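Uncharacterized protein AF_1796 (Archaeoglobus fulgidus, PDB 1VIM) is of unknown function but probably binds a phosphosugar or related carbohydrate derivative and may act as an isomerase. Local coordinates at residues 49-54 / 83-88; 61-66 / 79-84. One frame throughout, in Å; residues are numbered along the deposited sequence. Where two conformers were deposited one is given.

Contact 1 of 2, residues 49-54 / 83-88; sequences SIFVIG and VTPRIT. With FMT (formic acid), chain G.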
ATOM      1  N   SER A  49     -21.755   5.945  -2.729  1.00  9.37           N
ATOM      2  CA  SER A  49     -20.498   5.700  -2.037  1.00 10.16           C
ATOM      3  C   SER A  49     -19.483   6.733  -2.469  1.00  9.45           C
ATOM      4  O   SER A  49     -19.673   7.412  -3.474  1.00  9.68           O
ATOM      5  CB  SER A  49     -19.948   4.303  -2.278  1.00 12.60           C
ATOM      6  OG  SER A  49     -20.906   3.280  -2.301  0.65 15.09           O
ATOM      7  N   ILE A  50     -18.439   6.881  -1.656  1.00  9.08           N
ATOM      8  CA  ILE A  50     -17.427   7.902  -1.837  1.00  8.52           C
ATOM      9  C   ILE A  50     -16.131   7.200  -2.198  1.00  8.20           C
ATOM     10  O   ILE A  50     -15.739   6.218  -1.562  1.00  8.62           O
ATOM     11  CB  ILE A  50     -17.240   8.738  -0.541  1.00  8.84           C
ATOM     12  CG1 ILE A  50     -18.584   9.358  -0.126  1.00 11.01           C
ATOM     13  CG2 ILE A  50     -16.155   9.806  -0.738  1.00 10.99           C
ATOM     14  CD1 ILE A  50     -18.972   9.058   1.298  1.00 15.33           C
ATOM     15  N   PHE A  51     -15.480   7.722  -3.233  1.00  7.17           N
ATOM     16  CA  PHE A  51     -14.174   7.238  -3.630  1.00  7.61           C
ATOM     17  C   PHE A  51     -13.198   8.380  -3.453  1.00  8.22           C
ATOM     18  O   PHE A  51     -13.559   9.544  -3.746  1.00  9.02           O
ATOM     19  CB  PHE A  51     -14.190   6.816  -5.101  1.00  8.07           C
ATOM     20  CG  PHE A  51     -15.003   5.568  -5.391  1.00  8.10           C
ATOM     21  CD1 PHE A  51     -16.396   5.543  -5.249  1.00 10.25           C
ATOM     22  CD2 PHE A  51     -14.377   4.416  -5.864  1.00  8.77           C
ATOM     23  CE1 PHE A  51     -17.121   4.384  -5.525  1.00  9.12           C
ATOM     24  CE2 PHE A  51     -15.099   3.278  -6.174  1.00  9.14           C
ATOM     25  CZ  PHE A  51     -16.454   3.247  -5.988  1.00  8.76           C
ATOM     26  N   VAL A  52     -11.971   8.091  -3.006  1.00  7.67           N
ATOM     27  CA  VAL A  52     -10.978   9.160  -2.829  1.00  8.07           C
ATOM     28  C   VAL A  52      -9.711   8.860  -3.607  1.00  8.06           C
ATOM     29  O   VAL A  52      -9.348   7.680  -3.804  1.00  8.83           O
ATOM     30  CB  VAL A  52     -10.620   9.422  -1.357  1.00  8.48           C
ATOM     31  CG1 VAL A  52     -11.883   9.634  -0.538  1.00 10.09           C
ATOM     32  CG2 VAL A  52      -9.745   8.299  -0.812  1.00 12.05           C
ATOM     33  N   ILE A  53      -9.025   9.917  -4.055  1.00  8.03           N
ATOM     34  CA  ILE A  53      -7.753   9.725  -4.759  1.00  9.87           C
ATOM     35  C   ILE A  53      -6.829  10.901  -4.544  1.00  8.64           C
ATOM     36  O   ILE A  53      -7.273  12.053  -4.555  1.00  8.76           O
ATOM     37  CB  ILE A  53      -7.956   9.471  -6.279  1.00 11.17           C
ATOM     38  CG1 ILE A  53      -6.603   9.182  -6.963  1.00 14.16           C
ATOM     39  CG2 ILE A  53      -8.647  10.668  -6.961  1.00 12.86           C
ATOM     40  CD1 ILE A  53      -6.734   8.721  -8.378  0.65 15.90           C
ATOM     41  N   GLY A  54      -5.542  10.605  -4.355  1.00  9.81           N
ATOM     42  CA  GLY A  54      -4.469  11.576  -4.521  1.00  8.60           C
ATOM     43  C   GLY A  54      -3.211  10.829  -4.875  1.00  9.20           C
ATOM     44  O   GLY A  54      -3.150   9.613  -4.677  1.00  9.99           O
ATOM     45  N   VAL A  83     -10.014  -3.665  -2.213  1.00  7.17           N
ATOM     46  CA  VAL A  83     -11.441  -4.020  -2.170  1.00  7.50           C
ATOM     47  C   VAL A  83     -12.348  -2.967  -2.803  1.00  7.10           C
ATOM     48  O   VAL A  83     -13.581  -3.078  -2.756  1.00  8.04           O
ATOM     49  CB  VAL A  83     -11.919  -4.397  -0.728  1.00  8.52           C
ATOM     50  CG1 VAL A  83     -11.005  -5.434  -0.166  1.00 10.90           C
ATOM     51  CG2 VAL A  83     -11.981  -3.154   0.190  1.00  9.85           C
ATOM     52  N   THR A  84     -11.759  -2.008  -3.510  1.00  7.03           N
ATOM     53  CA  THR A  84     -12.531  -0.962  -4.171  1.00  7.52           C
ATOM     54  C   THR A  84     -13.305  -1.525  -5.354  1.00  7.16           C
ATOM     55  O   THR A  84     -12.708  -2.091  -6.270  1.00  8.02           O
ATOM     56  CB  THR A  84     -11.572   0.108  -4.639  1.00  7.44           C
ATOM     57  OG1 THR A  84     -10.943   0.650  -3.457  1.00  8.19           O
ATOM     58  CG2 THR A  84     -12.312   1.266  -5.356  1.00  8.45           C
ATOM     59  N   PRO A  85     -14.625  -1.366  -5.364  1.00  7.73           N
ATOM     60  CA  PRO A  85     -15.422  -1.883  -6.473  1.00  8.39           C
ATOM     61  C   PRO A  85     -15.570  -0.854  -7.600  1.00  7.63           C
ATOM     62  O   PRO A  85     -15.046   0.262  -7.509  1.00  8.64           O
ATOM     63  CB  PRO A  85     -16.772  -2.124  -5.799  1.00  9.39           C
ATOM     64  CG  PRO A  85     -16.918  -0.914  -4.862  1.00  9.12           C
ATOM     65  CD  PRO A  85     -15.464  -0.755  -4.311  1.00  6.93           C
ATOM     66  N   ARG A  86     -16.288  -1.267  -8.649  1.00  8.58           N
ATOM     67  CA  ARG A  86     -16.606  -0.388  -9.768  1.00  9.27           C
ATOM     68  C   ARG A  86     -17.225   0.940  -9.318  1.00  9.19           C
ATOM     69  O   ARG A  86     -18.241   0.962  -8.612  1.00 10.03           O
ATOM     70  CB  ARG A  86     -17.621  -1.138 -10.653  1.00 11.73           C
ATOM     71  CG  ARG A  86     -18.104  -0.335 -11.810  1.00 14.28           C
ATOM     72  CD  ARG A  86     -19.215  -1.016 -12.611  1.00 16.75           C
ATOM     73  NE  ARG A  86     -18.688  -2.145 -13.374  1.00 18.20           N
ATOM     74  CZ  ARG A  86     -18.133  -2.046 -14.583  1.00 19.02           C
ATOM     75  NH1 ARG A  86     -18.009  -0.873 -15.180  1.00 19.69           N
ATOM     76  NH2 ARG A  86     -17.678  -3.135 -15.188  1.00 19.24           N
ATOM     77  N   ILE A  87     -16.657   2.046  -9.758  1.00  8.83           N
ATOM     78  CA  ILE A  87     -17.315   3.333  -9.520  1.00  8.71           C
ATOM     79  C   ILE A  87     -18.496   3.514 -10.509  1.00 10.07           C
ATOM     80  O   ILE A  87     -18.450   3.041 -11.650  1.00 10.49           O
ATOM     81  CB  ILE A  87     -16.298   4.496  -9.622  1.00  8.71           C
ATOM     82  CG1 ILE A  87     -16.864   5.771  -8.974  1.00 10.02           C
ATOM     83  CG2 ILE A  87     -15.851   4.716 -11.093  1.00  9.59           C
ATOM     84  CD1 ILE A  87     -15.839   6.915  -8.849  1.00  9.72           C
ATOM     85  N   THR A  88     -19.550   4.182 -10.059  1.00  9.51           N
ATOM     86  CA  THR A  88     -20.758   4.319 -10.870  1.00  9.03           C
ATOM     87  C   THR A  88     -21.228   5.761 -10.902  1.00  9.40           C
ATOM     88  O   THR A  88     -20.734   6.619 -10.156  1.00  9.33           O
ATOM     89  CB  THR A  88     -21.927   3.465 -10.286  1.00 10.33           C
ATOM     90  OG1 THR A  88     -22.410   4.070  -9.070  1.00 10.21           O
ATOM     91  CG2 THR A  88     -21.492   2.031  -9.989  1.00 11.12           C
TER
HETATM   92  C   FMT G 188     -13.127   1.936  -9.872  1.00 11.02           C
HETATM   93  O1  FMT G 188     -13.937   1.677 -10.764  1.00 10.41           O
HETATM   94  O2  FMT G 188     -11.891   1.916  -9.993  1.00 10.28           O

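Contact 2 of 2, residues 61-66 / 79-84; sequences IAKAFA and VGETVT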
ATOM      1  N   ILE A  61      -2.991  11.869   2.366  1.00  7.23           N
ATOM      2  CA  ILE A  61      -4.055  12.699   2.919  1.00  7.31           C
ATOM      3  C   ILE A  61      -5.422  12.119   2.543  1.00  7.89           C
ATOM      4  O   ILE A  61      -6.330  12.047   3.380  1.00  8.03           O
ATOM      5  CB  ILE A  61      -3.923  14.132   2.361  1.00  8.77           C
ATOM      6  CG1 ILE A  61      -2.593  14.761   2.759  1.00 11.73           C
ATOM      7  CG2 ILE A  61      -5.132  14.983   2.767  1.00 10.17           C
ATOM      8  CD1 ILE A  61      -2.358  16.052   2.132  0.65 13.69           C
ATOM      9  N   ALA A  62      -5.559  11.682   1.294  1.00  7.81           N
ATOM     10  CA  ALA A  62      -6.803  11.091   0.820  1.00  8.09           C
ATOM     11  C   ALA A  62      -7.128   9.850   1.655  1.00  8.63           C
ATOM     12  O   ALA A  62      -8.287   9.658   2.039  1.00  8.58           O
ATOM     13  CB  ALA A  62      -6.687  10.736  -0.640  1.00  8.95           C
ATOM     14  N   LYS A  63      -6.126   9.012   1.932  1.00  7.70           N
ATOM     15  CA  LYS A  63      -6.322   7.825   2.767  1.00  7.58           C
ATOM     16  C   LYS A  63      -6.726   8.191   4.189  1.00  7.18           C
ATOM     17  O   LYS A  63      -7.646   7.601   4.759  1.00  8.09           O
ATOM     18  CB  LYS A  63      -5.106   6.905   2.757  1.00  7.85           C
ATOM     19  CG  LYS A  63      -4.942   6.113   1.483  1.00  9.00           C
ATOM     20  CD  LYS A  63      -3.692   5.233   1.541  1.00 12.30           C
ATOM     21  CE  LYS A  63      -3.855   4.163   0.458  1.00 14.20           C
ATOM     22  NZ  LYS A  63      -2.828   3.084   0.604  1.00 17.65           N
ATOM     23  N   ALA A  64      -6.083   9.210   4.766  1.00  7.10           N
ATOM     24  CA  ALA A  64      -6.453   9.623   6.114  1.00  8.23           C
ATOM     25  C   ALA A  64      -7.904  10.074   6.165  1.00  7.63           C
ATOM     26  O   ALA A  64      -8.635   9.722   7.112  1.00  8.82           O
ATOM     27  CB  ALA A  64      -5.559  10.737   6.592  1.00  8.95           C
ATOM     28  N   PHE A  65      -8.337  10.826   5.151  1.00  7.76           N
ATOM     29  CA  PHE A  65      -9.706  11.287   5.090  1.00  7.61           C
ATOM     30  C   PHE A  65     -10.664  10.120   4.877  1.00  8.20           C
ATOM     31  O   PHE A  65     -11.724  10.034   5.553  1.00  7.88           O
ATOM     32  CB  PHE A  65      -9.811  12.316   3.982  1.00  8.80           C
ATOM     33  CG  PHE A  65     -11.199  12.903   3.804  1.00  8.01           C
ATOM     34  CD1 PHE A  65     -11.891  13.448   4.870  1.00 10.19           C
ATOM     35  CD2 PHE A  65     -11.755  12.956   2.541  1.00 10.32           C
ATOM     36  CE1 PHE A  65     -13.149  14.018   4.673  1.00 10.26           C
ATOM     37  CE2 PHE A  65     -13.038  13.541   2.341  1.00 10.24           C
ATOM     38  CZ  PHE A  65     -13.714  14.058   3.430  1.00 10.25           C
ATOM     39  N   ALA A  66     -10.322   9.217   3.957  1.00  7.61           N
ATOM     40  CA  ALA A  66     -11.215   8.064   3.703  1.00  7.83           C
ATOM     41  C   ALA A  66     -11.408   7.230   4.985  1.00  7.72           C
ATOM     42  O   ALA A  66     -12.512   6.769   5.302  1.00  8.05           O
ATOM     43  CB  ALA A  66     -10.673   7.190   2.577  1.00  7.99           C
ATOM     44  N   VAL A  79      -9.288   4.864  -4.444  1.00  7.07           N
ATOM     45  CA  VAL A  79      -9.063   4.414  -5.820  1.00  8.28           C
ATOM     46  C   VAL A  79      -7.773   3.620  -5.914  1.00  8.55           C
ATOM     47  O   VAL A  79      -6.750   4.017  -5.354  1.00  9.66           O
ATOM     48  CB  VAL A  79      -9.041   5.601  -6.829  1.00  7.89           C
ATOM     49  CG1 VAL A  79      -8.655   5.120  -8.239  1.00  8.86           C
ATOM     50  CG2 VAL A  79     -10.383   6.305  -6.847  1.00  9.17           C
ATOM     51  N   GLY A  80      -7.852   2.476  -6.591  1.00  8.26           N
ATOM     52  CA  GLY A  80      -6.685   1.621  -6.789  1.00  9.42           C
ATOM     53  C   GLY A  80      -6.429   0.576  -5.722  1.00  9.03           C
ATOM     54  O   GLY A  80      -5.606  -0.318  -5.938  1.00 11.54           O
ATOM     55  N   GLU A  81      -7.136   0.660  -4.607  1.00  8.34           N
ATOM     56  CA  GLU A  81      -6.923  -0.273  -3.518  1.00  8.11           C
ATOM     57  C   GLU A  81      -7.707  -1.574  -3.669  1.00  7.69           C
ATOM     58  O   GLU A  81      -8.617  -1.715  -4.497  1.00  7.89           O
ATOM     59  CB  GLU A  81      -7.135   0.422  -2.154  1.00  8.94           C
ATOM     60  CG  GLU A  81      -6.078   1.473  -1.861  1.00 10.50           C
ATOM     61  CD  GLU A  81      -4.713   0.909  -1.647  1.00 15.61           C
ATOM     62  OE1 GLU A  81      -4.581  -0.322  -1.378  1.00 17.32           O
ATOM     63  OE2 GLU A  81      -3.779   1.723  -1.772  1.00 20.04           O
ATOM     64  N   THR A  82      -7.343  -2.542  -2.832  1.00  7.72           N
ATOM     65  CA  THR A  82      -7.742  -3.921  -3.091  1.00  7.69           C
ATOM     66  C   THR A  82      -9.243  -4.131  -3.202  1.00  7.64           C
ATOM     67  O   THR A  82      -9.700  -4.764  -4.159  1.00  7.49           O
ATOM     68  CB  THR A  82      -7.222  -4.805  -1.968  1.00  7.73           C
ATOM     69  OG1 THR A  82      -5.799  -4.682  -1.884  1.00  9.95           O
ATOM     70  CG2 THR A  82      -7.457  -6.301  -2.258  1.00  8.73           C
ATOM     71  N   VAL A  83     -10.014  -3.665  -2.213  1.00  7.17           N
ATOM     72  CA  VAL A  83     -11.441  -4.020  -2.170  1.00  7.50           C
ATOM     73  C   VAL A  83     -12.348  -2.967  -2.803  1.00  7.10           C
ATOM     74  O   VAL A  83     -13.581  -3.078  -2.756  1.00  8.04           O
ATOM     75  CB  VAL A  83     -11.919  -4.397  -0.728  1.00  8.52           C
ATOM     76  CG1 VAL A  83     -11.005  -5.434  -0.166  1.00 10.90           C
ATOM     77  CG2 VAL A  83     -11.981  -3.154   0.190  1.00  9.85           C
ATOM     78  N   THR A  84     -11.759  -2.008  -3.510  1.00  7.03           N
ATOM     79  CA  THR A  84     -12.531  -0.962  -4.171  1.00  7.52           C
ATOM     80  C   THR A  84     -13.305  -1.525  -5.354  1.00  7.16           C
ATOM     81  O   THR A  84     -12.708  -2.091  -6.270  1.00  8.02           O
ATOM     82  CB  THR A  84     -11.572   0.108  -4.639  1.00  7.44           C
ATOM     83  OG1 THR A  84     -10.943   0.650  -3.457  1.00  8.19           O
ATOM     84  CG2 THR A  84     -12.312   1.266  -5.356  1.00  8.45           C
TER

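Contact 1 of 2, residues 49-54 / 83-88
On one face of the parallel sheet of the SIS fold, Phe-51 of strand 50-53 packs against the irregular connection 83-88 that runs between strands 76-78 and 92-96. Ile-87 covers one face of its ring: CG1 stands 3.7 Å from the centroid of the Phe-51 ring and only 11° off the ring normal, a CH-pi contact over the face. With CG1 of Ile-87 anti to the backbone N (chi1 -163°) and CD1 continuing the extended chain, the side chain runs on across the ring until CD1 is 3.8 Å from CG of Phe-51. The carbonyl of Pro-85 takes the ring edge instead, its O 3.3 Å from CE2 of Phe-51 and close to the ring plane. Thr-84 adds its methyl obliquely, CG2 3.5 Å from Phe-51 CE2, while its OG1 is hydrogen-bonded to Val-78 O.

No hydrogen bond joins the two segments. In the order of the sheet, strand 50-53 lies between 76-78 and 92-96, and the Phe-51 ring meets that of Tyr-77 while the side chain also touches Leu-93. A formic acid, probably from the crystallisation liquor, accepts a nearly straight bond from Ile-87 N to its O1 (2.9 Å, 164°) and further bonds from Val-194 N and Leu-195 N of the second subunit, whose Leu-195 also packs on Ile-87.

Contact 2 of 2, residues 61-66 / 79-84
Lys-63 of helix 56-71 reaches over to Glu-81 of the loop that follows strand 76-78, and one salt bridge makes the contact. This helix connects the parallel neighbours 50-53 and 76-78 in a beta-alpha-beta crossover of the SIS fold. The backbones stay well apart, the nearest pair of CA atoms being Lys-63 and Val-79 at 9.6 Å, and the lysine chain covers the gap. From CB the chain turns beside the backbone N (chi1 -74°) and is then extended through every later torsion. The stem from CB to CD carries the tip across, and contact with 79-84 begins at CE, 3.3 Å from OE2 of Glu-81; NZ then donates a hydrogen bond of 2.9 Å to the same OE2 of Glu-81. Both closest approaches therefore use a single atom, and the carboxylate is engaged through one oxygen, OE2. The ammonium sits above the carboxylate, 62° out of its plane, so the attraction probably owes more to charge than to a directed lone-pair bond.

Glu-81 comes from the other side with a bent chain: chi2 of -67° folds the carboxylate back from an extended course, and the two side chains cross at about a right angle. Glu-81 is also the first residue of a type I beta turn ending at Thr-84, whose closing bond, Thr-84 N to Glu-81 O, is weak at 3.3 Å.

Other subunits border the bridge. Lys-63 packs on Thr-82 of the second subunit and Tyr-60 of the third, and Glu-81 touches Glu-81 of the second. Within the chain, Lys-63 also touches Val-78, while on the same helix Ala-62 and Ala-66 pack on Val-52 of strand 50-53 and Phe-65 faces Leu-170 of helix 160-181.

The centres of contacts 1 and 2 lie about 8 Å apart, and the two share Val-83 and Thr-84. Along the chain, strand 50-53 is followed by helix 56-71, strand 76-78 and then the connection that leads on to strand 92-96, so both contacts end on the same connection, contact 2 in its first part and contact 1 further on. They also meet directly: Val-52 O lies 2.9 Å from Val-79 N, a probable hydrogen bond. The connection is thus tied first to the helix and then to the strand of one beta-alpha-beta unit, and both contacts border the second subunit, linking this part of the SIS fold to the assembly.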